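PDB 4YD8: protein PTHB1 from Homo sapiens, which forms part of the BBSome, a coat complex thought to sort specific membrane proteins to the primary cilium and required for ciliogenesis. Local coordinates for residues 34-39 and 95-100. Sequence-based numbering, arbitrary orientation. Where two conformers were deposited one is given.
Sequences VDNSGN and EMLHLA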
ATOM      1  N   VAL A  34       8.872  -9.218  -5.655  1.00 22.53           N
ATOM      2  CA  VAL A  34       9.924  -8.204  -5.775  1.00 25.31           C
ATOM      3  C   VAL A  34      11.207  -8.779  -6.391  1.00 24.76           C
ATOM      4  O   VAL A  34      12.020  -8.035  -6.957  1.00 25.88           O
ATOM      5  CB  VAL A  34      10.223  -7.552  -4.380  1.00 25.58           C
ATOM      6  CG1 VAL A  34      10.876  -8.555  -3.430  1.00 26.30           C
ATOM      7  CG2 VAL A  34      11.083  -6.285  -4.532  1.00 24.42           C
ATOM      8  N   ASP A  35      11.366 -10.102  -6.339  1.00 23.87           N
ATOM      9  CA  ASP A  35      12.531 -10.722  -6.977  1.00 23.11           C
ATOM     10  C   ASP A  35      12.200 -11.330  -8.333  1.00 25.51           C
ATOM     11  O   ASP A  35      12.983 -12.122  -8.865  1.00 27.06           O
ATOM     12  CB  ASP A  35      13.150 -11.790  -6.065  1.00 26.23           C
ATOM     13  CG  ASP A  35      12.172 -12.902  -5.690  1.00 32.37           C
ATOM     14  OD1 ASP A  35      11.013 -12.881  -6.158  1.00 29.59           O
ATOM     15  OD2 ASP A  35      12.577 -13.816  -4.930  1.00 35.86           O
ATOM     16  N   ASN A  36      11.046 -10.957  -8.885  1.00 24.23           N
ATOM     17  CA  ASN A  36      10.647 -11.393 -10.214  1.00 26.05           C
ATOM     18  C   ASN A  36      10.732 -12.900 -10.394  1.00 27.57           C
ATOM     19  O   ASN A  36      11.196 -13.384 -11.414  1.00 29.63           O
ATOM     20  CB  ASN A  36      11.500 -10.674 -11.250  1.00 27.22           C
ATOM     21  CG  ASN A  36      11.264  -9.163 -11.196  1.00 27.44           C
ATOM     22  OD1 ASN A  36      10.212  -8.696 -11.623  1.00 26.10           O
ATOM     23  ND2 ASN A  36      12.196  -8.416 -10.597  1.00 25.21           N
ATOM     24  N   SER A  37      10.289 -13.621  -9.379  1.00 26.76           N
ATOM     25  CA  SER A  37      10.339 -15.086  -9.423  1.00 28.29           C
ATOM     26  C   SER A  37       9.334 -15.653 -10.418  1.00 29.98           C
ATOM     27  O   SER A  37       8.263 -15.082 -10.625  1.00 38.85           O
ATOM     28  CB  SER A  37      10.075 -15.659  -8.035  1.00 32.20           C
ATOM     29  OG  SER A  37       8.768 -15.325  -7.610  1.00 36.83           O
ATOM     30  N   GLY A  38       9.655 -16.805 -11.006  1.00 32.30           N
ATOM     31  CA  GLY A  38       8.778 -17.386 -11.994  1.00 34.39           C
ATOM     32  C   GLY A  38       7.547 -18.047 -11.403  1.00 41.23           C
ATOM     33  O   GLY A  38       6.549 -18.220 -12.097  1.00 47.31           O
ATOM     34  N   ASN A  39       7.597 -18.424 -10.130  1.00 35.91           N
ATOM     35  CA  ASN A  39       6.432 -19.090  -9.538  1.00 46.96           C
ATOM     36  C   ASN A  39       5.355 -18.084  -9.123  1.00 45.46           C
ATOM     37  O   ASN A  39       4.259 -18.458  -8.707  1.00 43.80           O
ATOM     38  CB  ASN A  39       6.843 -19.959  -8.349  1.00 48.48           C
ATOM     39  CG  ASN A  39       7.518 -19.170  -7.237  1.00 50.26           C
ATOM     40  OD1 ASN A  39       7.331 -17.952  -7.089  1.00 46.01           O
ATOM     41  ND2 ASN A  39       8.313 -19.869  -6.440  1.00 52.55           N
ATOM     42  N   GLU A  95      10.783  -4.282 -17.842  1.00 24.85           N
ATOM     43  CA  GLU A  95       9.509  -4.327 -17.137  1.00 24.45           C
ATOM     44  C   GLU A  95       9.613  -5.119 -15.842  1.00 24.75           C
ATOM     45  O   GLU A  95       8.611  -5.353 -15.158  1.00 28.97           O
ATOM     46  CB  GLU A  95       8.414  -4.892 -18.045  1.00 29.88           C
ATOM     47  CG  GLU A  95       8.037  -3.906 -19.144  1.00 36.77           C
ATOM     48  CD  GLU A  95       6.715  -4.223 -19.809  1.00 43.21           C
ATOM     49  OE1 GLU A  95       5.686  -4.241 -19.112  1.00 43.24           O
ATOM     50  OE2 GLU A  95       6.706  -4.444 -21.035  1.00 51.46           O
HETATM   51  N   MSE A  96      10.828  -5.507 -15.476  1.00 23.35           N
HETATM   52  CA  MSE A  96      11.016  -6.179 -14.193  0.73 23.89           C
HETATM   53  C   MSE A  96      10.624  -5.271 -13.021  1.00 25.04           C
HETATM   54  O   MSE A  96      10.790  -4.045 -13.067  1.00 23.54           O
HETATM   55  CB  MSE A  96      12.462  -6.647 -14.027  0.73 24.35           C
HETATM   56  CG  MSE A  96      12.805  -7.866 -14.852  0.73 30.23           C
HETATM   57 SE   MSE A  96      14.184  -8.879 -13.937  0.73 27.18          SE
HETATM   58  CE  MSE A  96      13.660 -10.635 -14.467  0.73 80.57           C
ATOM     59  N   LEU A  97      10.069  -5.881 -11.978  1.00 21.13           N
ATOM     60  CA  LEU A  97       9.703  -5.124 -10.785  1.00 20.62           C
ATOM     61  C   LEU A  97      10.950  -4.758  -9.988  1.00 25.27           C
ATOM     62  O   LEU A  97      11.903  -5.541  -9.896  1.00 20.84           O
ATOM     63  CB  LEU A  97       8.728  -5.914  -9.899  1.00 20.53           C
ATOM     64  CG  LEU A  97       7.438  -6.366 -10.592  1.00 29.90           C
ATOM     65  CD1 LEU A  97       6.568  -7.233  -9.658  1.00 24.18           C
ATOM     66  CD2 LEU A  97       6.675  -5.144 -11.086  1.00 29.24           C
ATOM     67  N   HIS A  98      10.923  -3.559  -9.416  1.00 20.98           N
ATOM     68  CA  HIS A  98      11.969  -3.056  -8.534  1.00 20.59           C
ATOM     69  C   HIS A  98      11.343  -2.454  -7.272  1.00 20.32           C
ATOM     70  O   HIS A  98      10.158  -2.144  -7.247  1.00 22.27           O
ATOM     71  CB  HIS A  98      12.824  -1.996  -9.235  1.00 21.02           C
ATOM     72  CG  HIS A  98      13.706  -2.552 -10.300  1.00 22.49           C
ATOM     73  ND1 HIS A  98      13.230  -2.943 -11.538  1.00 23.26           N
ATOM     74  CD2 HIS A  98      15.037  -2.807 -10.314  1.00 21.82           C
ATOM     75  CE1 HIS A  98      14.230  -3.402 -12.264  1.00 24.24           C
ATOM     76  NE2 HIS A  98      15.339  -3.340 -11.545  1.00 23.90           N
ATOM     77  N   LEU A  99      12.163  -2.289  -6.242  1.00 20.45           N
ATOM     78  CA  LEU A  99      11.727  -1.776  -4.938  1.00 21.23           C
ATOM     79  C   LEU A  99      12.017  -0.291  -4.851  1.00 20.63           C
ATOM     80  O   LEU A  99      13.160   0.115  -5.061  1.00 21.26           O
ATOM     81  CB  LEU A  99      12.461  -2.491  -3.813  1.00 22.41           C
ATOM     82  CG  LEU A  99      12.205  -1.990  -2.382  1.00 23.22           C
ATOM     83  CD1 LEU A  99      10.759  -2.196  -1.975  1.00 25.34           C
ATOM     84  CD2 LEU A  99      13.141  -2.651  -1.385  1.00 28.47           C
ATOM     85  N   ALA A 100      11.001   0.513  -4.537  1.00 20.41           N
ATOM     86  CA  ALA A 100      11.242   1.928  -4.230  1.00 21.61           C
ATOM     87  C   ALA A 100      11.141   2.102  -2.721  1.00 23.15           C
ATOM     88  O   ALA A 100      10.203   1.617  -2.095  1.00 21.21           O
ATOM     89  CB  ALA A 100      10.246   2.826  -4.949  1.00 20.76           C
TER
HETATM   90  O   HOH W   1      13.910  -6.389  -8.255  1.00 26.06           O
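The carboxamide of Asn36 pairs with both backbone polar groups of Leu97, its OD1 accepting from Leu97 N at 2.8 Å and its ND2 donating to Leu97 O at 3.0 Å. Both bonds lie on lone pairs in the carbonyl planes, and the second is nearly straight (169° at the hydrogen); together, gripping the oxygen and the nitrogen of the amide, they fix its rotation about CB-CG. CG stands anti to the carbonyl carbon of Asn36 (chi1 -63°), which carries the amide across to Leu97. In the conformer given, Met96, present as selenomethionine, passes beside the amide, SE 3.9 Å from Asn36 ND2. In this seven-bladed beta-propeller the contact joins neighbouring four-stranded blades: the loop between strands 29-32 and 43-47 of one meets the residues leading into strand 98-102 of the next, and Leu99 within it. An alanine in place of Asn36 would probably leave the Leu97 N-H and carbonyl without their side-chain partner in this loop. A water sits within hydrogen-bonding distance of both Val34 O and Leu97 O, 2.7 Å from the latter. Deeper in, Val34 CG2 rests against Leu99 CB at 4.1 Å, the two side chains meeting at a slant, and Val34, Leu97 and Leu99 all pack on Val87 of strand 84-88.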